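Local coordinates for alpha-rhamnosidase (Dictyoglomus thermophilum, PDB 6I60), which probably hydrolyses terminal non-reducing alpha-L-rhamnose residues of alpha-L-rhamnosides, acting as a glycoside hydrolase, at residues Thr79-Asn83 with Tyr113-Val117; Gly85-Asp89 with Lys101-Lys105; Trp375-Lys379 with Glu426-Arg430; Lys387-His393 with Ala413-Thr419; Glu627-Phe632 with Phe668-Phe672. One frame throughout, in Å; residues are numbered along the deposited sequence.

Contact 1 (Thr79-Asn83 with Tyr113-Val117)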
# COMPACT_ATOMS: atom_id res chain seq x y z
N THR A 79 9.63 23.05 -28.93
CA THR A 79 10.90 22.36 -29.12
C THR A 79 10.71 20.86 -29.29
O THR A 79 11.33 20.25 -30.17
CB THR A 79 11.83 22.66 -27.94
OG1 THR A 79 12.44 23.95 -28.12
CG2 THR A 79 12.92 21.61 -27.82
N ILE A 80 9.86 20.25 -28.46
CA ILE A 80 9.66 18.80 -28.54
C ILE A 80 8.96 18.42 -29.84
O ILE A 80 9.16 17.31 -30.36
CB ILE A 80 8.90 18.28 -27.31
CG1 ILE A 80 8.93 16.75 -27.28
CG2 ILE A 80 7.46 18.78 -27.30
CD1 ILE A 80 9.24 16.19 -25.92
N ASN A 81 8.15 19.31 -30.39
CA ASN A 81 7.44 19.00 -31.63
C ASN A 81 8.34 19.04 -32.85
O ASN A 81 7.83 18.99 -33.98
CB ASN A 81 6.26 19.95 -31.81
CG ASN A 81 5.15 19.70 -30.81
OD1 ASN A 81 4.96 18.57 -30.34
ND2 ASN A 81 4.41 20.74 -30.47
N ASP A 82 9.66 19.13 -32.66
CA ASP A 82 10.62 19.10 -33.75
C ASP A 82 11.52 17.87 -33.71
O ASP A 82 12.50 17.80 -34.45
CB ASP A 82 11.48 20.37 -33.74
CG ASP A 82 11.00 21.39 -34.76
OD1 ASP A 82 10.66 22.52 -34.35
OD2 ASP A 82 10.97 21.07 -35.96
N ASN A 83 11.20 16.89 -32.85
CA ASN A 83 11.93 15.63 -32.76
C ASN A 83 13.41 15.85 -32.42
O ASN A 83 14.29 15.16 -32.92
CB ASN A 83 11.80 14.81 -34.05
CG ASN A 83 10.38 14.82 -34.60
OD1 ASN A 83 9.45 14.32 -33.97
ND2 ASN A 83 10.22 15.39 -35.79
N TYR A 113 9.01 19.76 -18.02
CA TYR A 113 9.60 19.07 -19.15
C TYR A 113 8.53 18.30 -19.92
O TYR A 113 7.44 18.03 -19.41
CB TYR A 113 10.70 18.11 -18.69
CG TYR A 113 11.83 18.78 -17.94
CD1 TYR A 113 11.75 18.98 -16.56
CD2 TYR A 113 12.96 19.22 -18.60
CE1 TYR A 113 12.77 19.61 -15.87
CE2 TYR A 113 13.99 19.84 -17.91
CZ TYR A 113 13.89 20.03 -16.55
OH TYR A 113 14.92 20.65 -15.87
N PHE A 114 8.87 17.95 -21.16
CA PHE A 114 7.99 17.22 -22.05
C PHE A 114 8.74 16.00 -22.58
O PHE A 114 9.96 16.03 -22.73
CB PHE A 114 7.50 18.09 -23.22
CG PHE A 114 6.98 19.44 -22.79
CD1 PHE A 114 7.84 20.49 -22.53
CD2 PHE A 114 5.62 19.65 -22.65
CE1 PHE A 114 7.36 21.72 -22.14
CE2 PHE A 114 5.13 20.89 -22.26
CZ PHE A 114 6.01 21.92 -22.00
N TRP A 115 8.00 14.93 -22.86
CA TRP A 115 8.65 13.73 -23.36
C TRP A 115 7.67 12.88 -24.17
O TRP A 115 6.50 12.73 -23.79
CB TRP A 115 9.25 12.90 -22.22
CG TRP A 115 8.26 12.22 -21.32
CD1 TRP A 115 7.37 12.82 -20.48
CD2 TRP A 115 8.09 10.81 -21.14
NE1 TRP A 115 6.64 11.87 -19.80
CE2 TRP A 115 7.07 10.62 -20.19
CE3 TRP A 115 8.69 9.68 -21.71
CZ2 TRP A 115 6.64 9.36 -19.79
CZ3 TRP A 115 8.27 8.42 -21.31
CH2 TRP A 115 7.25 8.27 -20.36
N LYS A 116 8.15 12.35 -25.28
CA LYS A 116 7.46 11.35 -26.09
C LYS A 116 8.36 10.13 -26.22
O LYS A 116 9.51 10.12 -25.78
CB LYS A 116 7.11 11.91 -27.48
CG LYS A 116 7.08 13.42 -27.56
CD LYS A 116 7.24 13.91 -28.99
CE LYS A 116 8.67 13.77 -29.47
NZ LYS A 116 8.85 14.25 -30.87
N VAL A 117 7.82 9.07 -26.83
CA VAL A 117 8.60 7.84 -26.99
C VAL A 117 8.07 7.07 -28.19
O VAL A 117 6.86 7.07 -28.47
CB VAL A 117 8.56 6.99 -25.69
CG1 VAL A 117 7.17 6.43 -25.44
CG2 VAL A 117 9.58 5.86 -25.76

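Contact 2 (Gly85-Asp89 with Lys101-Lys105)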
# COMPACT_ATOMS: atom_id res chain seq x y z
N GLY A 85 16.35 16.35 -29.27
CA GLY A 85 16.62 16.04 -27.88
C GLY A 85 17.19 17.21 -27.11
O GLY A 85 18.40 17.27 -26.89
N ASP A 86 16.32 18.14 -26.70
CA ASP A 86 16.79 19.35 -26.03
C ASP A 86 17.54 19.02 -24.75
O ASP A 86 18.65 19.51 -24.53
CB ASP A 86 15.61 20.28 -25.74
CG ASP A 86 16.06 21.65 -25.27
OD1 ASP A 86 15.43 22.65 -25.67
OD2 ASP A 86 17.05 21.73 -24.51
N VAL A 87 16.97 18.17 -23.90
CA VAL A 87 17.66 17.75 -22.69
C VAL A 87 17.86 16.24 -22.60
O VAL A 87 18.66 15.79 -21.76
CB VAL A 87 16.95 18.27 -21.43
CG1 VAL A 87 16.54 19.75 -21.64
CG2 VAL A 87 15.79 17.39 -21.04
N TRP A 88 17.19 15.44 -23.43
CA TRP A 88 17.53 14.02 -23.54
C TRP A 88 17.12 13.49 -24.91
O TRP A 88 16.06 13.85 -25.44
CB TRP A 88 16.86 13.17 -22.45
CG TRP A 88 17.59 11.86 -22.21
CD1 TRP A 88 18.86 11.55 -22.60
CD2 TRP A 88 17.08 10.70 -21.52
NE1 TRP A 88 19.18 10.27 -22.20
CE2 TRP A 88 18.11 9.73 -21.53
CE3 TRP A 88 15.87 10.40 -20.90
CZ2 TRP A 88 17.95 8.48 -20.95
CZ3 TRP A 88 15.72 9.15 -20.32
CH2 TRP A 88 16.75 8.20 -20.35
N ASP A 89 17.96 12.62 -25.47
CA ASP A 89 17.65 11.91 -26.70
C ASP A 89 18.44 10.60 -26.68
O ASP A 89 19.64 10.60 -26.97
CB ASP A 89 17.98 12.74 -27.93
CG ASP A 89 17.42 12.15 -29.21
OD1 ASP A 89 17.31 10.90 -29.30
OD2 ASP A 89 17.09 12.93 -30.14
N LYS A 101 15.46 4.30 -16.51
CA LYS A 101 15.94 5.33 -15.61
C LYS A 101 16.44 6.52 -16.42
O LYS A 101 17.12 6.35 -17.44
CB LYS A 101 17.05 4.79 -14.71
CG LYS A 101 17.79 5.84 -13.89
CD LYS A 101 19.20 5.40 -13.56
CE LYS A 101 19.77 6.16 -12.37
NZ LYS A 101 20.96 5.49 -11.78
N TYR A 102 16.09 7.72 -15.97
CA TYR A 102 16.46 8.93 -16.68
C TYR A 102 17.97 9.13 -16.68
O TYR A 102 18.64 8.94 -15.66
CB TYR A 102 15.78 10.14 -16.04
CG TYR A 102 16.20 11.48 -16.61
CD1 TYR A 102 15.73 11.92 -17.83
CD2 TYR A 102 17.07 12.31 -15.90
CE1 TYR A 102 16.11 13.14 -18.35
CE2 TYR A 102 17.46 13.53 -16.41
CZ TYR A 102 16.98 13.94 -17.64
OH TYR A 102 17.36 15.16 -18.16
N GLU A 103 18.51 9.50 -17.85
CA GLU A 103 19.95 9.68 -18.02
C GLU A 103 20.26 10.89 -18.89
O GLU A 103 21.26 10.89 -19.61
CB GLU A 103 20.59 8.43 -18.62
CG GLU A 103 20.77 7.27 -17.65
CD GLU A 103 21.38 6.05 -18.32
OE1 GLU A 103 20.96 5.73 -19.46
OE2 GLU A 103 22.26 5.41 -17.72
N GLY A 104 19.42 11.91 -18.85
CA GLY A 104 19.57 13.09 -19.68
C GLY A 104 20.28 14.22 -18.97
O GLY A 104 21.01 14.02 -17.99
N LYS A 105 20.07 15.43 -19.48
CA LYS A 105 20.65 16.62 -18.88
C LYS A 105 20.16 16.77 -17.44
O LYS A 105 19.02 16.42 -17.12
CB LYS A 105 20.28 17.86 -19.70
CG LYS A 105 20.79 19.17 -19.13
CD LYS A 105 21.38 20.06 -20.21
CE LYS A 105 21.29 21.53 -19.82
NZ LYS A 105 22.07 22.40 -20.74

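Contact 3 (Trp375-Lys379 with Glu426-Arg430)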
# COMPACT_ATOMS: atom_id res chain seq x y z
N TRP A 375 -13.89 8.98 8.46
CA TRP A 375 -14.74 9.72 9.38
C TRP A 375 -16.13 9.81 8.79
O TRP A 375 -16.43 9.19 7.76
CB TRP A 375 -14.14 11.10 9.67
CG TRP A 375 -13.84 11.90 8.44
CD1 TRP A 375 -14.73 12.55 7.64
CD2 TRP A 375 -12.55 12.15 7.87
NE1 TRP A 375 -14.08 13.18 6.61
CE2 TRP A 375 -12.74 12.95 6.72
CE3 TRP A 375 -11.25 11.76 8.21
CZ2 TRP A 375 -11.68 13.37 5.92
CZ3 TRP A 375 -10.20 12.18 7.41
CH2 TRP A 375 -10.42 12.98 6.28
N ILE A 376 -17.00 10.59 9.43
CA ILE A 376 -18.36 10.80 8.96
C ILE A 376 -18.61 12.30 8.83
O ILE A 376 -17.89 13.13 9.40
CB ILE A 376 -19.41 10.15 9.88
CG1 ILE A 376 -19.47 10.88 11.22
CG2 ILE A 376 -19.12 8.67 10.08
CD1 ILE A 376 -20.87 10.99 11.77
N LYS A 377 -19.63 12.64 8.05
CA LYS A 377 -20.11 14.00 7.92
C LYS A 377 -21.53 14.07 8.45
O LYS A 377 -22.38 13.27 8.04
CB LYS A 377 -20.06 14.48 6.46
CG LYS A 377 -20.76 15.80 6.23
CD LYS A 377 -20.49 16.33 4.83
CE LYS A 377 -21.79 16.72 4.14
NZ LYS A 377 -22.35 15.61 3.34
N ILE A 378 -21.79 15.00 9.35
CA ILE A 378 -23.09 15.15 9.98
C ILE A 378 -23.75 16.42 9.47
O ILE A 378 -23.09 17.42 9.17
CB ILE A 378 -22.99 15.15 11.52
CG1 ILE A 378 -24.36 14.91 12.16
CG2 ILE A 378 -22.36 16.44 12.03
CD1 ILE A 378 -24.33 14.85 13.67
N LYS A 379 -25.08 16.36 9.34
CA LYS A 379 -25.89 17.52 8.99
C LYS A 379 -26.78 17.84 10.19
O LYS A 379 -27.50 16.96 10.67
CB LYS A 379 -26.74 17.25 7.74
CG LYS A 379 -25.94 16.83 6.52
CD LYS A 379 -26.86 16.56 5.33
CE LYS A 379 -26.07 16.15 4.10
NZ LYS A 379 -26.60 14.90 3.49
N GLU A 426 -22.81 21.70 8.65
CA GLU A 426 -22.17 20.43 8.33
C GLU A 426 -20.79 20.39 8.97
O GLU A 426 -20.13 21.42 9.12
CB GLU A 426 -22.05 20.22 6.82
CG GLU A 426 -23.37 20.16 6.08
CD GLU A 426 -23.20 19.95 4.59
OE1 GLU A 426 -24.19 20.05 3.85
OE2 GLU A 426 -22.05 19.67 4.17
N TYR A 427 -20.36 19.19 9.36
CA TYR A 427 -19.06 19.03 9.99
C TYR A 427 -18.45 17.69 9.61
O TYR A 427 -19.12 16.66 9.66
CB TYR A 427 -19.17 19.14 11.52
CG TYR A 427 -17.96 18.57 12.23
CD1 TYR A 427 -16.72 19.18 12.13
CD2 TYR A 427 -18.06 17.41 12.98
CE1 TYR A 427 -15.61 18.66 12.77
CE2 TYR A 427 -16.96 16.88 13.62
CZ TYR A 427 -15.74 17.51 13.52
OH TYR A 427 -14.63 16.99 14.15
N GLU A 428 -17.17 17.72 9.24
CA GLU A 428 -16.33 16.54 9.10
C GLU A 428 -15.00 16.80 9.79
O GLU A 428 -14.45 17.91 9.70
CB GLU A 428 -16.08 16.18 7.63
CG GLU A 428 -17.15 16.63 6.64
CD GLU A 428 -16.78 16.30 5.20
OE1 GLU A 428 -17.12 17.09 4.30
OE2 GLU A 428 -16.15 15.24 4.97
N PRO A 429 -14.45 15.81 10.49
CA PRO A 429 -13.12 15.97 11.07
C PRO A 429 -12.05 16.04 9.98
O PRO A 429 -12.18 15.43 8.91
CB PRO A 429 -12.95 14.71 11.93
CG PRO A 429 -14.33 14.16 12.10
CD PRO A 429 -15.07 14.52 10.86
N ARG A 430 -10.99 16.79 10.27
CA ARG A 430 -9.92 17.02 9.31
C ARG A 430 -8.55 16.57 9.78
O ARG A 430 -7.65 16.44 8.95
CB ARG A 430 -9.84 18.52 8.96
CG ARG A 430 -9.92 19.42 10.18
CD ARG A 430 -9.44 20.83 9.88
NE ARG A 430 -10.32 21.55 8.97
CZ ARG A 430 -11.58 21.89 9.23
NH1 ARG A 430 -12.15 21.58 10.39
NH2 ARG A 430 -12.29 22.55 8.32

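Contact 4 (Lys387-His393 with Ala413-Thr419)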
# COMPACT_ATOMS: atom_id res chain seq x y z
N LYS A 387 -24.77 24.03 21.34
CA LYS A 387 -25.16 22.66 21.62
C LYS A 387 -24.06 21.70 21.19
O LYS A 387 -23.54 21.80 20.08
CB LYS A 387 -26.48 22.31 20.92
CG LYS A 387 -27.71 22.55 21.77
CD LYS A 387 -27.55 21.95 23.17
CE LYS A 387 -28.89 21.86 23.90
NZ LYS A 387 -28.73 21.38 25.30
N GLU A 388 -23.69 20.78 22.09
CA GLU A 388 -22.61 19.85 21.83
C GLU A 388 -23.14 18.57 21.19
O GLU A 388 -24.16 18.02 21.62
CB GLU A 388 -21.87 19.51 23.13
CG GLU A 388 -20.92 18.32 23.02
CD GLU A 388 -19.83 18.34 24.07
OE1 GLU A 388 -19.40 19.45 24.46
OE2 GLU A 388 -19.40 17.25 24.50
N ILE A 389 -22.44 18.11 20.16
CA ILE A 389 -22.76 16.86 19.47
C ILE A 389 -21.53 15.97 19.53
O ILE A 389 -20.45 16.37 19.06
CB ILE A 389 -23.21 17.10 18.02
CG1 ILE A 389 -24.68 17.51 17.98
CG2 ILE A 389 -22.98 15.86 17.17
CD1 ILE A 389 -25.09 18.17 16.69
N ARG A 390 -21.68 14.78 20.10
CA ARG A 390 -20.58 13.85 20.30
C ARG A 390 -20.76 12.66 19.37
O ARG A 390 -21.83 12.03 19.36
CB ARG A 390 -20.52 13.38 21.76
CG ARG A 390 -19.28 12.59 22.11
CD ARG A 390 -19.33 12.10 23.55
NE ARG A 390 -20.17 10.91 23.70
CZ ARG A 390 -20.67 10.49 24.85
NH1 ARG A 390 -20.41 11.15 25.97
NH2 ARG A 390 -21.42 9.39 24.89
N ILE A 391 -19.73 12.35 18.60
CA ILE A 391 -19.76 11.27 17.61
C ILE A 391 -18.73 10.23 18.02
O ILE A 391 -17.52 10.50 18.00
CB ILE A 391 -19.48 11.79 16.19
CG1 ILE A 391 -20.35 13.00 15.87
CG2 ILE A 391 -19.69 10.68 15.17
CD1 ILE A 391 -19.86 13.80 14.69
N ARG A 392 -19.20 9.04 18.38
CA ARG A 392 -18.34 7.92 18.74
C ARG A 392 -18.35 6.87 17.63
O ARG A 392 -19.33 6.72 16.90
CB ARG A 392 -18.78 7.29 20.06
CG ARG A 392 -18.87 8.27 21.22
CD ARG A 392 -19.16 7.55 22.52
NE ARG A 392 -17.94 7.00 23.12
CZ ARG A 392 -17.92 6.26 24.22
NH1 ARG A 392 -19.05 5.96 24.85
NH2 ARG A 392 -16.76 5.81 24.69
N HIS A 393 -17.23 6.15 17.52
CA HIS A 393 -17.05 5.14 16.48
C HIS A 393 -16.59 3.83 17.11
O HIS A 393 -15.83 3.84 18.08
CB HIS A 393 -16.04 5.60 15.43
CG HIS A 393 -16.21 7.02 15.00
ND1 HIS A 393 -15.92 8.09 15.82
CD2 HIS A 393 -16.63 7.55 13.82
CE1 HIS A 393 -16.16 9.22 15.17
NE2 HIS A 393 -16.59 8.92 13.96
N ALA A 413 -11.33 8.02 19.96
CA ALA A 413 -12.02 7.92 18.67
C ALA A 413 -13.40 8.56 18.72
O ALA A 413 -14.37 8.03 18.17
CB ALA A 413 -12.11 6.46 18.21
N THR A 414 -13.50 9.71 19.38
CA THR A 414 -14.73 10.49 19.43
C THR A 414 -14.47 11.89 18.89
O THR A 414 -13.44 12.50 19.19
CB THR A 414 -15.30 10.57 20.85
OG1 THR A 414 -14.61 11.58 21.59
CG2 THR A 414 -15.16 9.24 21.57
N ASP A 415 -15.41 12.39 18.09
CA ASP A 415 -15.37 13.74 17.56
C ASP A 415 -16.51 14.56 18.15
O ASP A 415 -17.62 14.05 18.33
CB ASP A 415 -15.46 13.74 16.03
CG ASP A 415 -14.33 12.97 15.38
OD1 ASP A 415 -13.17 13.14 15.81
OD2 ASP A 415 -14.60 12.18 14.44
N VAL A 416 -16.23 15.82 18.46
CA VAL A 416 -17.18 16.70 19.12
C VAL A 416 -17.34 17.96 18.27
O VAL A 416 -16.34 18.58 17.88
CB VAL A 416 -16.73 17.07 20.55
CG1 VAL A 416 -17.50 18.28 21.06
CG2 VAL A 416 -16.91 15.88 21.47
N TYR A 417 -18.58 18.32 17.98
CA TYR A 417 -18.89 19.53 17.22
C TYR A 417 -19.89 20.37 18.01
O TYR A 417 -20.96 19.87 18.38
CB TYR A 417 -19.45 19.19 15.84
CG TYR A 417 -19.93 20.39 15.06
CD1 TYR A 417 -19.03 21.27 14.47
CD2 TYR A 417 -21.29 20.65 14.92
CE1 TYR A 417 -19.47 22.37 13.76
CE2 TYR A 417 -21.74 21.75 14.20
CZ TYR A 417 -20.83 22.60 13.63
OH TYR A 417 -21.27 23.69 12.92
N ILE A 418 -19.54 21.63 18.26
CA ILE A 418 -20.41 22.57 18.95
C ILE A 418 -21.05 23.47 17.90
O ILE A 418 -20.35 24.16 17.16
CB ILE A 418 -19.64 23.39 20.00
CG1 ILE A 418 -19.03 22.46 21.05
CG2 ILE A 418 -20.56 24.39 20.66
CD1 ILE A 418 -17.54 22.63 21.21
N THR A 419 -22.38 23.46 17.85
CA THR A 419 -23.10 24.13 16.77
C THR A 419 -23.00 25.65 16.89
O THR A 419 -22.69 26.21 17.95
CB THR A 419 -24.57 23.71 16.78
OG1 THR A 419 -25.24 24.30 17.89
CG2 THR A 419 -24.69 22.19 16.87

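Contact 5 (Glu627-Phe632 with Phe668-Phe672)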
# COMPACT_ATOMS: atom_id res chain seq x y z
N GLU A 627 12.76 -20.15 16.65
CA GLU A 627 14.12 -20.27 16.13
C GLU A 627 14.15 -20.90 14.75
O GLU A 627 15.08 -20.66 13.97
CB GLU A 627 14.99 -21.07 17.11
CG GLU A 627 14.73 -22.57 17.11
CD GLU A 627 13.40 -22.94 17.73
OE1 GLU A 627 13.00 -22.29 18.72
OE2 GLU A 627 12.74 -23.88 17.22
N LEU A 628 13.14 -21.72 14.42
CA LEU A 628 13.03 -22.27 13.07
C LEU A 628 12.53 -21.21 12.09
O LEU A 628 13.06 -21.07 10.99
CB LEU A 628 12.10 -23.48 13.08
CG LEU A 628 12.08 -24.40 11.85
CD1 LEU A 628 12.06 -25.85 12.27
CD2 LEU A 628 10.89 -24.09 10.95
N THR A 629 11.50 -20.47 12.49
CA THR A 629 11.02 -19.35 11.68
C THR A 629 12.12 -18.31 11.47
O THR A 629 12.22 -17.74 10.38
CB THR A 629 9.80 -18.70 12.34
OG1 THR A 629 8.94 -19.73 12.86
CG2 THR A 629 9.03 -17.87 11.34
N SER A 630 12.96 -18.07 12.48
CA SER A 630 14.01 -17.06 12.35
C SER A 630 15.09 -17.52 11.38
O SER A 630 15.54 -16.74 10.53
CB SER A 630 14.60 -16.74 13.71
OG SER A 630 13.91 -15.68 14.34
N THR A 631 15.52 -18.77 11.51
CA THR A 631 16.49 -19.32 10.57
C THR A 631 15.89 -19.47 9.18
O THR A 631 16.61 -19.38 8.18
CB THR A 631 17.02 -20.65 11.08
OG1 THR A 631 17.32 -20.53 12.48
CG2 THR A 631 18.28 -21.05 10.34
N PHE A 632 14.58 -19.71 9.10
CA PHE A 632 13.90 -19.76 7.81
C PHE A 632 14.07 -18.45 7.06
O PHE A 632 14.31 -18.44 5.85
CB PHE A 632 12.41 -20.08 8.02
CG PHE A 632 11.55 -19.83 6.82
CD1 PHE A 632 10.88 -18.63 6.66
CD2 PHE A 632 11.38 -20.82 5.85
CE1 PHE A 632 10.08 -18.40 5.55
CE2 PHE A 632 10.57 -20.60 4.75
CZ PHE A 632 9.92 -19.39 4.60
N PHE A 668 20.40 -25.71 9.21
CA PHE A 668 18.97 -25.79 9.51
C PHE A 668 18.53 -27.23 9.66
O PHE A 668 17.75 -27.56 10.56
CB PHE A 668 18.18 -25.09 8.40
CG PHE A 668 16.70 -25.07 8.61
CD1 PHE A 668 15.90 -26.05 8.05
CD2 PHE A 668 16.10 -24.04 9.32
CE1 PHE A 668 14.53 -26.03 8.23
CE2 PHE A 668 14.73 -24.02 9.50
CZ PHE A 668 13.94 -25.01 8.95
N ASN A 669 19.02 -28.12 8.79
CA ASN A 669 18.62 -29.52 8.82
C ASN A 669 19.28 -30.27 9.97
O ASN A 669 18.67 -31.18 10.54
CB ASN A 669 18.95 -30.20 7.49
CG ASN A 669 17.92 -29.90 6.42
OD1 ASN A 669 16.72 -29.79 6.71
ND2 ASN A 669 18.37 -29.78 5.18
N LYS A 670 20.52 -29.92 10.32
CA LYS A 670 21.20 -30.61 11.40
C LYS A 670 20.52 -30.38 12.74
O LYS A 670 20.58 -31.25 13.62
CB LYS A 670 22.66 -30.16 11.47
CG LYS A 670 23.58 -30.91 10.52
CD LYS A 670 25.04 -30.70 10.90
CE LYS A 670 25.80 -29.96 9.81
NZ LYS A 670 27.22 -29.69 10.20
N LYS A 671 19.85 -29.24 12.92
CA LYS A 671 19.23 -28.89 14.19
C LYS A 671 17.74 -29.20 14.25
O LYS A 671 17.20 -29.34 15.35
CB LYS A 671 19.45 -27.41 14.50
CG LYS A 671 19.28 -27.04 15.97
CD LYS A 671 20.01 -25.74 16.31
CE LYS A 671 21.04 -25.96 17.41
NZ LYS A 671 21.82 -24.72 17.71
N PHE A 672 17.07 -29.31 13.10
CA PHE A 672 15.61 -29.41 13.09
C PHE A 672 15.08 -30.66 12.41
O PHE A 672 13.99 -31.12 12.78
CB PHE A 672 15.00 -28.18 12.40
CG PHE A 672 15.32 -26.88 13.09
CD1 PHE A 672 15.23 -26.78 14.47
CD2 PHE A 672 15.70 -25.77 12.37
CE1 PHE A 672 15.52 -25.59 15.12
CE2 PHE A 672 15.99 -24.57 13.01
CZ PHE A 672 15.90 -24.49 14.38

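Contact 1 (Thr79-Asn83 with Tyr113-Val117)
In the N-terminal immunoglobulin-like domain, I80 at the end of helix 77-80 packs on F114 and K116 of strand 112-120. CG1 of I80 is trans to its backbone N (chi1 -170°), and CD1 extends to the strand backbone, 3.3 Å from F114 O. CD1 also meets F114 CB at 3.7 Å. K116 runs alongside I80, pointing the other way, with its CE 3.7 Å from I80 CG1. Its chain bends at chi3 and brings NZ to I80 O, a hydrogen bond of 3.1 Å. I80 O also takes the N83 N-H that closes the type I turn I80-N83. The two donors come from opposite faces of its plane. N83 OD1 lies 3.2 Å from K116 NZ. F129 adds a cation-pi contact to K116. A methionine at K116 would probably cost I80 O its second donor and leave the turn less firmly tied to the strand. K116 works twice: its methylenes cover an apolar side chain and its ammonium binds the carbonyl where the helix ends.

Contact 2 (Gly85-Asp89 with Lys101-Lys105)
W88 lays one face of its indole on the backbone of Y102-G104. G104 CA sits over the five-membered ring, 3.5 Å from its centroid and 20° off the normal, as a CH-pi contact. E103 N lies over the same face nearer the rim, 3.3 Å from W88 CZ2. E103 CB also touches W88 CZ2, at 3.5 Å. Y102 turns its ring edge toward the six-membered ring of W88. This is an offset edge-to-face pair, with centroids 5.0 Å apart and planes at 74°. CG of W88 is trans to the backbone N (chi1 -157°), which carries the indole out along the opposing chain. G104 has no side chain, and a CB there would run into W88 CB and V87 O. One backbone bond joins the segments: K105 N gives its hydrogen to V87 O at 2.7 Å, nearly straight. Beside it V87 CB packs on K105 CB at 3.8 Å. V87 and W88 sit across from the single residue V73 of strand 68-74, a classic beta bulge at the start of the outermost strand 88-89. The loop 102-105 runs on from strand 99-101, and Y102 packs on P51 and L107.

Contact 3 (Trp375-Lys379 with Glu426-Arg430)
I378 and Y427 exchange two backbone hydrogen bonds, I378 N to Y427 O at 3.2 Å and Y427 N to I378 O at 3.3 Å. They form a hydrogen-bonded antiparallel pair in the concanavalin-like domain. Strand 425-427 is an outermost strand of a four-stranded sheet here, and strand 375-380 is its neighbour. K379 and E426 follow as a non-hydrogen-bonded pair. A weak hydrogen bond joins the side chains farther along: W375 NE1 points to E428 OE2 at 3.3 Å, with the oxygen at the indole edge, near its plane. That same oxygen has a salt bridge to K456. K377 runs out between two carboxylates. Its CD is 3.5 Å from E428 OE1. Its NZ lies 4.2 Å from E426 OE2, too far for a salt bridge. With its chain bent at chi3 and chi4, K377 NZ makes its salt bridge to E454, which also pairs with K379. K377 and K379 stand among the carboxylates of E426, E428 and E454, and these groups probably favour one another's charged forms. On the other face of the sheet I378 CG2 packs on Y427 CB, and Y427 OH bonds to E303. Beyond the paired residues P429 lies along W375, its CD 3.7 Å from W375 CB. The P429 carbonyl oxygen stands over the centre of the indole face, with W375 CE2 at 3.4 Å.

Contact 4 (Lys387-His393 with Ala413-Thr419)
K387 and T419 start the antiparallel pairing, with T419 N bonded to K387 O at 3.0 Å. K387 N makes only a weak bond to T419 OG1. E388 CD rests 3.8 Å from V416 CG1. I389 and Y417 are a hydrogen-bonded pair with two bonds. The I389 side chain goes to the other face, where its CD1 meets T419 CG2 at 4.0 Å. R390 lies opposite V416 and touches it through CG and CG2. Next, I391 N reaches D415 O at 2.7 Å, and D415 N reaches I391 O at 2.8 Å. R392 and T414 point the same way from the sheet, and T414 CG2 approaches the guanidinium at its edge. With H393 CG beside the backbone N (chi1 -44°) the ring reaches A413, and H393 ND1 donates to A413 O at 2.8 Å. The acceptor lies in the imidazole plane, but the donor stands 37° out of the carbonyl plane. D415 OD2 is 3.4 Å from H393 CE1 and accepts from H434, whose ring stacks on H393. Thus ND1 and stacking hold the buried H393 ring, while E388, R390 and R392 touch the strand mainly through carbons and R392 turns its guanidinium to Y405.

Contact 5 (Glu627-Phe632 with Phe668-Phe672)
L628 is the apolar centre of this contact, meeting the rings of both F668 and F672. CG trans to the backbone N (chi1 -167°) brings the isobutyl group to them, and its branches then part. CD1 lies over one face of F672, a CH-pi contact 3.8 Å from the ring centroid and 26° off the normal. CG and CD2 go to the far end of F668, with L628 CG 3.5 Å from F668 CZ. T631 adds its methyl, CG2, at the edge of F668, 3.8 Å from F668 CD2. E627 adds an aliphatic carbon, CG, 3.5 Å from F672 CZ. The two rings also meet each other: F672 CD2 stands over a face of F668, toward its rim. K671 CB covers the face of F672 that L628 does not. An alanine in place of F672 is likely to open a gap beside L628 CD1 and E627 CG and uncover a face of F668. No polar bond joins the two segments; T631 is held within its own helix. T631 OG1 and T631 N both donate to E627 O, the former at 2.7 Å, while the methyl meets the edge of F668. Around this core, L628 touches L723 and F668 touches P727 of helix 722-729. The segments of consecutive helices 626-648 and 651-672 run antiparallel (173°), axes 11.4 Å apart, in the six-hairpin glycosidase domain, whose family fold is an (alpha/alpha)6 barrel.

In the fold
The five contacts fall into three groups. Contacts 1 and 2 share the N-terminal immunoglobulin-like domain and touch: T79 CG2 is 3.5 Å from D86 OD1. Contacts 3 and 4 share the concanavalin-like domain, their centres about 10 Å apart. There the two strand pairs pack face to face, with I376 CD1 3.6 Å from I391 CG2 and Y427 CB 3.6 Å from Y417 CD1. Contact 5 stands alone in the helical domain, its centre about 52 Å from that of contact 3. The T631 side chain is about 13 Å from a bound 2-(2-ethoxyethoxy)ethanol. Y656, E659 and L660 contact a bound molecule of this compound and lie on helix 651-672, which also carries F668 and F672.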